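Local coordinates for putative antioxidant defense protein Mlr4105 (Mesorhizobium loti, PDB 3C1L), which probably has peroxiredoxin activity, reducing peroxides in antioxidant defence, as a helical member of the AhpD-like carboxymuconolactone decarboxylase family, at residues A76-S79 and Y85-T88; S117-A122 and A148-R153. One frame throughout, in Å; residues are numbered along the deposited sequence.

How the contacts relate
Contact 1 packs two helices; contact 2 sets the start of helix 118-132 against the loop between helices 139-147 and 152-175. The centre of contact 1 lies about 7 Å from the centre of the chain, that of contact 2 about 19 Å. Contact 1 includes Cys86 of the probable redox pair, and contact 2 is remote from it, the two centres being about 21 Å apart and the nearest atoms about 8 Å. Helix 118-132 also reaches Ala76 and Val77, while helix 152-175, which begins at the end of segment 148-153, touches Val77, Tyr85 and Cys86. The side chain of Cys86 is about 4 Å from a bound PEG, probably from the crystallisation liquor, though it may mark a pocket.

Contact 1: residues A76-S79 and Y85-T88; sequences AVSS and YCLT
Ser78 and Leu87 share most of the 174 Å² buried here, and their CA atoms, 5.9 Å apart, are the nearest pair between 76-79 and 85-88. The apolar part of the contact is one leucine laid over one peptide. With CG beside its own backbone N (chi1 -71°) and the chain extended beyond, Leu87 spreads both methyls over the same face of the Ser78-Ser79 peptide. Leu87 CD1 approaches the carbonyl end, 3.5 Å from Ser78 O, and Leu87 CD2 lies over the amide end, 3.5 Å from Ser79 N. Leu87 CD2 also meets Ser78 CB at 3.7 Å, filling the angle between that side chain and the backbone.

Polar and sulfur-bearing groups meet beside it, by van der Waals contact alone. Ser78 OG lies against the methylene of Cys86, 3.1 Å from Cys86 CB, a close approach, whereas Cys86 SG turns past the hydroxyl and stays 4.2 Å from Ser78 OG.

The hydrogen bonds of the serines point elsewhere. Placed beside its backbone N (chi1 -63°), Ser78 OG bonds to Ala74 O one turn back in its own helix and to Asn169 ND2 of helix 152-175, so this buried hydroxyl is satisfied and its rotation restrained. Ser79 OG bonds to Val108 O. From a second subunit, Met109 packs on Leu87 and His82 on Ser79.

Cys86 is the second cysteine of a Cys-X-X-Cys pair followed, after three residues, by a histidine. This matches the Cys-X-X-Cys-X-X-X-His motif of AhpD, in whose all-helical fold the pair sits at the start of one helix against the end of the preceding one; as in AhpD, it is probably the redox centre.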
loop_
_atom_site.group_PDB
_atom_site.type_symbol
_atom_site.label_atom_id
_atom_site.label_comp_id
_atom_site.label_asym_id
_atom_site.label_seq_id
_atom_site.Cartn_x
_atom_site.Cartn_y
_atom_site.Cartn_z
ATOM N N ALA B 76 -11.728 -2.497 -16.200
ATOM C CA ALA B 76 -11.410 -1.712 -15.008
ATOM C C ALA B 76 -10.550 -2.484 -14.034
ATOM O O ALA B 76 -9.570 -1.949 -13.491
ATOM C CB ALA B 76 -12.669 -1.210 -14.329
ATOM N N VAL B 77 -10.893 -3.758 -13.820
ATOM C CA VAL B 77 -10.115 -4.616 -12.970
ATOM C C VAL B 77 -8.708 -4.873 -13.543
ATOM O O VAL B 77 -7.730 -4.760 -12.850
ATOM C CB VAL B 77 -10.792 -5.970 -12.786
ATOM C CG1 VAL B 77 -9.789 -6.973 -12.112
ATOM C CG2 VAL B 77 -12.076 -5.800 -12.057
ATOM N N SER B 78 -8.649 -5.199 -14.829
ATOM C CA SER B 78 -7.400 -5.403 -15.573
ATOM C C SER B 78 -6.477 -4.183 -15.614
ATOM O O SER B 78 -5.233 -4.330 -15.677
ATOM C CB SER B 78 -7.735 -5.822 -17.010
ATOM O OG SER B 78 -8.420 -7.050 -17.051
ATOM N N SER B 79 -7.080 -2.995 -15.571
ATOM C CA SER B 79 -6.350 -1.724 -15.485
ATOM C C SER B 79 -5.649 -1.543 -14.139
ATOM O O SER B 79 -4.483 -1.196 -14.051
ATOM C CB SER B 79 -7.311 -0.555 -15.664
ATOM O OG SER B 79 -6.554 0.631 -15.754
ATOM N N TYR B 85 -2.615 -8.830 -21.229
ATOM C CA TYR B 85 -3.439 -9.744 -21.988
ATOM C C TYR B 85 -4.856 -9.198 -22.033
ATOM O O TYR B 85 -5.479 -9.031 -23.116
ATOM C CB TYR B 85 -3.431 -11.199 -21.419
ATOM C CG TYR B 85 -4.163 -12.121 -22.388
ATOM C CD1 TYR B 85 -5.554 -12.228 -22.378
ATOM C CD2 TYR B 85 -3.478 -12.792 -23.369
ATOM C CE1 TYR B 85 -6.220 -13.018 -23.338
ATOM C CE2 TYR B 85 -4.139 -13.587 -24.316
ATOM C CZ TYR B 85 -5.500 -13.688 -24.300
ATOM O OH TYR B 85 -6.111 -14.481 -25.286
ATOM N N CYS B 86 -5.340 -8.875 -20.851
ATOM C CA CYS B 86 -6.729 -8.595 -20.674
ATOM C C CYS B 86 -7.077 -7.217 -21.088
ATOM O O CYS B 86 -8.162 -7.018 -21.641
ATOM C CB CYS B 86 -7.143 -8.829 -19.242
ATOM S SG CYS B 86 -7.148 -10.600 -18.800
ATOM N N LEU B 87 -6.155 -6.273 -20.890
ATOM C CA LEU B 87 -6.397 -4.927 -21.362
ATOM C C LEU B 87 -6.483 -4.855 -22.897
ATOM O O LEU B 87 -7.325 -4.134 -23.454
ATOM C CB LEU B 87 -5.355 -3.957 -20.803
ATOM C CG LEU B 87 -5.486 -3.666 -19.311
ATOM C CD1 LEU B 87 -4.285 -2.891 -18.757
ATOM C CD2 LEU B 87 -6.803 -2.902 -19.030
ATOM N N THR B 88 -5.617 -5.618 -23.558
ATOM C CA THR B 88 -5.640 -5.755 -24.992
ATOM C C THR B 88 -6.945 -6.366 -25.542
ATOM O O THR B 88 -7.551 -5.801 -26.464
ATOM C CB THR B 88 -4.419 -6.564 -25.451
ATOM O OG1 THR B 88 -3.259 -5.820 -25.136
ATOM C CG2 THR B 88 -4.438 -6.873 -26.969
#

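Contact 2: residues S117-A122 and A148-R153; sequences SPRQTA and AGFSDR
Arg119 reaches across the ring of Phe150, the two side chains crossing at about a right angle. Leaving the helix with CG anti to its backbone N (chi1 180°) and extended as far as NE, the arginine brings its aliphatic part against the ring first, Arg119 CG lying 3.5 Å from Phe150 CZ. Farther out, Phe150 CE1 sits 3.4 Å above one face of the Arg119 guanidinium, toward its rim. With the planes 42° apart this is an oblique contact, well short of a parallel stack.

A water bridges the segments above the centre of the Phe150 ring: it accepts from Arg119 NH1 at 3.0 Å and donates to Ala148 O at 2.6 Å. That carbonyl lies just past helix 139-147, whose end is closed by a Schellman motif in which Gly149 has positive phi (106°). Facing it is the start of helix 118-132, where Ser117 and Gln120 form a capping box.

Arg119 NH2 bonds to Gly64 O, and Leu65 touches both side chains. Replacing Arg119 by alanine is likely to cost the water this donor and Gly64 O its NH2 partner, and to uncover the Phe150 atoms that CG and the guanidinium meet. Alongside, the methyls of Ala122 and Ala148 point at each other, Ala122 CB to Ala148 CB 3.5 Å.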
loop_
_atom_site.group_PDB
_atom_site.type_symbol
_atom_site.label_atom_id
_atom_site.label_comp_id
_atom_site.label_asym_id
_atom_site.label_seq_id
_atom_site.Cartn_x
_atom_site.Cartn_y
_atom_site.Cartn_z
ATOM N N SER B 117 -22.917 6.789 -16.458
ATOM C CA SER B 117 -24.102 6.942 -15.596
ATOM C C SER B 117 -23.704 6.603 -14.145
ATOM O O SER B 117 -22.645 5.971 -13.925
ATOM C CB SER B 117 -25.217 6.009 -16.071
ATOM O OG SER B 117 -24.833 4.655 -15.892
ATOM N N PRO B 118 -24.514 7.047 -13.151
ATOM C CA PRO B 118 -24.401 6.665 -11.734
ATOM C C PRO B 118 -24.374 5.153 -11.553
ATOM O O PRO B 118 -23.559 4.650 -10.823
ATOM C CB PRO B 118 -25.675 7.286 -11.109
ATOM C CG PRO B 118 -25.870 8.495 -11.859
ATOM C CD PRO B 118 -25.509 8.128 -13.314
ATOM N N ARG B 119 -25.216 4.436 -12.300
ATOM C CA ARG B 119 -25.236 2.974 -12.303
ATOM C C ARG B 119 -23.858 2.381 -12.659
ATOM O O ARG B 119 -23.330 1.492 -11.938
ATOM C CB ARG B 119 -26.268 2.504 -13.310
ATOM C CG ARG B 119 -26.428 1.016 -13.463
ATOM C CD ARG B 119 -27.236 0.715 -14.700
ATOM N NE ARG B 119 -26.918 -0.571 -15.284
ATOM C CZ ARG B 119 -27.526 -1.716 -14.972
ATOM N NH1 ARG B 119 -28.489 -1.770 -14.062
ATOM N NH2 ARG B 119 -27.150 -2.828 -15.575
ATOM N N GLN B 120 -23.275 2.855 -13.756
ATOM C CA GLN B 120 -21.961 2.355 -14.210
ATOM C C GLN B 120 -20.828 2.710 -13.253
ATOM O O GLN B 120 -19.942 1.895 -12.999
ATOM C CB GLN B 120 -21.626 2.885 -15.594
ATOM C CG GLN B 120 -22.514 2.327 -16.711
ATOM C CD GLN B 120 -22.408 3.158 -17.999
ATOM O OE1 GLN B 120 -22.287 4.377 -17.971
ATOM N NE2 GLN B 120 -22.483 2.488 -19.131
ATOM N N THR B 121 -20.861 3.936 -12.736
ATOM C CA THR B 121 -19.967 4.364 -11.683
ATOM C C THR B 121 -20.074 3.460 -10.428
ATOM O O THR B 121 -19.062 3.058 -9.893
ATOM C CB THR B 121 -20.187 5.848 -11.337
ATOM O OG1 THR B 121 -19.992 6.627 -12.522
ATOM C CG2 THR B 121 -19.247 6.354 -10.235
ATOM N N ALA B 122 -21.269 3.177 -9.942
ATOM C CA ALA B 122 -21.416 2.385 -8.743
ATOM C C ALA B 122 -20.838 0.973 -8.907
ATOM O O ALA B 122 -20.213 0.439 -7.998
ATOM C CB ALA B 122 -22.876 2.336 -8.293
ATOM N N ALA B 148 -28.024 2.119 -6.400
ATOM C CA ALA B 148 -27.811 2.386 -7.833
ATOM C C ALA B 148 -28.789 1.580 -8.728
ATOM O O ALA B 148 -28.781 1.727 -9.963
ATOM C CB ALA B 148 -26.370 2.102 -8.190
ATOM N N GLY B 149 -29.638 0.750 -8.106
ATOM C CA GLY B 149 -30.705 0.020 -8.793
ATOM C C GLY B 149 -30.458 -1.489 -9.002
ATOM O O GLY B 149 -31.291 -2.176 -9.584
ATOM N N PHE B 150 -29.346 -2.013 -8.499
ATOM C CA PHE B 150 -28.947 -3.406 -8.799
ATOM C C PHE B 150 -29.703 -4.369 -7.903
ATOM O O PHE B 150 -29.925 -4.071 -6.724
ATOM C CB PHE B 150 -27.456 -3.607 -8.637
ATOM C CG PHE B 150 -26.635 -2.943 -9.714
ATOM C CD1 PHE B 150 -26.699 -3.395 -11.029
ATOM C CD2 PHE B 150 -25.784 -1.873 -9.404
ATOM C CE1 PHE B 150 -25.929 -2.780 -12.023
ATOM C CE2 PHE B 150 -25.032 -1.262 -10.363
ATOM C CZ PHE B 150 -25.101 -1.716 -11.690
ATOM N N SER B 151 -30.134 -5.501 -8.469
ATOM C CA SER B 151 -30.772 -6.581 -7.692
ATOM C C SER B 151 -29.691 -7.395 -7.019
ATOM O O SER B 151 -28.523 -7.283 -7.354
ATOM C CB SER B 151 -31.552 -7.512 -8.601
ATOM O OG SER B 151 -30.636 -8.188 -9.447
ATOM N N ASP B 152 -30.068 -8.255 -6.087
ATOM C CA ASP B 152 -29.067 -9.167 -5.513
ATOM C C ASP B 152 -28.440 -10.103 -6.565
ATOM O O ASP B 152 -27.242 -10.439 -6.485
ATOM C CB ASP B 152 -29.666 -9.915 -4.319
ATOM C CG ASP B 152 -29.745 -9.016 -3.074
ATOM O OD1 ASP B 152 -29.572 -7.771 -3.227
ATOM O OD2 ASP B 152 -29.971 -9.532 -1.956
ATOM N N ARG B 153 -29.213 -10.507 -7.567
ATOM C CA ARG B 153 -28.637 -11.297 -8.645
ATOM C C ARG B 153 -27.628 -10.474 -9.478
ATOM O O ARG B 153 -26.568 -10.986 -9.832
ATOM C CB ARG B 153 -29.709 -11.945 -9.469
ATOM C CG ARG B 153 -29.204 -12.800 -10.615
ATOM C CD ARG B 153 -27.975 -13.747 -10.304
ATOM N NE ARG B 153 -27.218 -13.892 -11.541
ATOM C CZ ARG B 153 -27.683 -14.517 -12.632
ATOM N NH1 ARG B 153 -28.855 -15.130 -12.590
ATOM N NH2 ARG B 153 -26.948 -14.558 -13.766
HETATM O O HOH W 1 -29.247 0.048 -11.838
#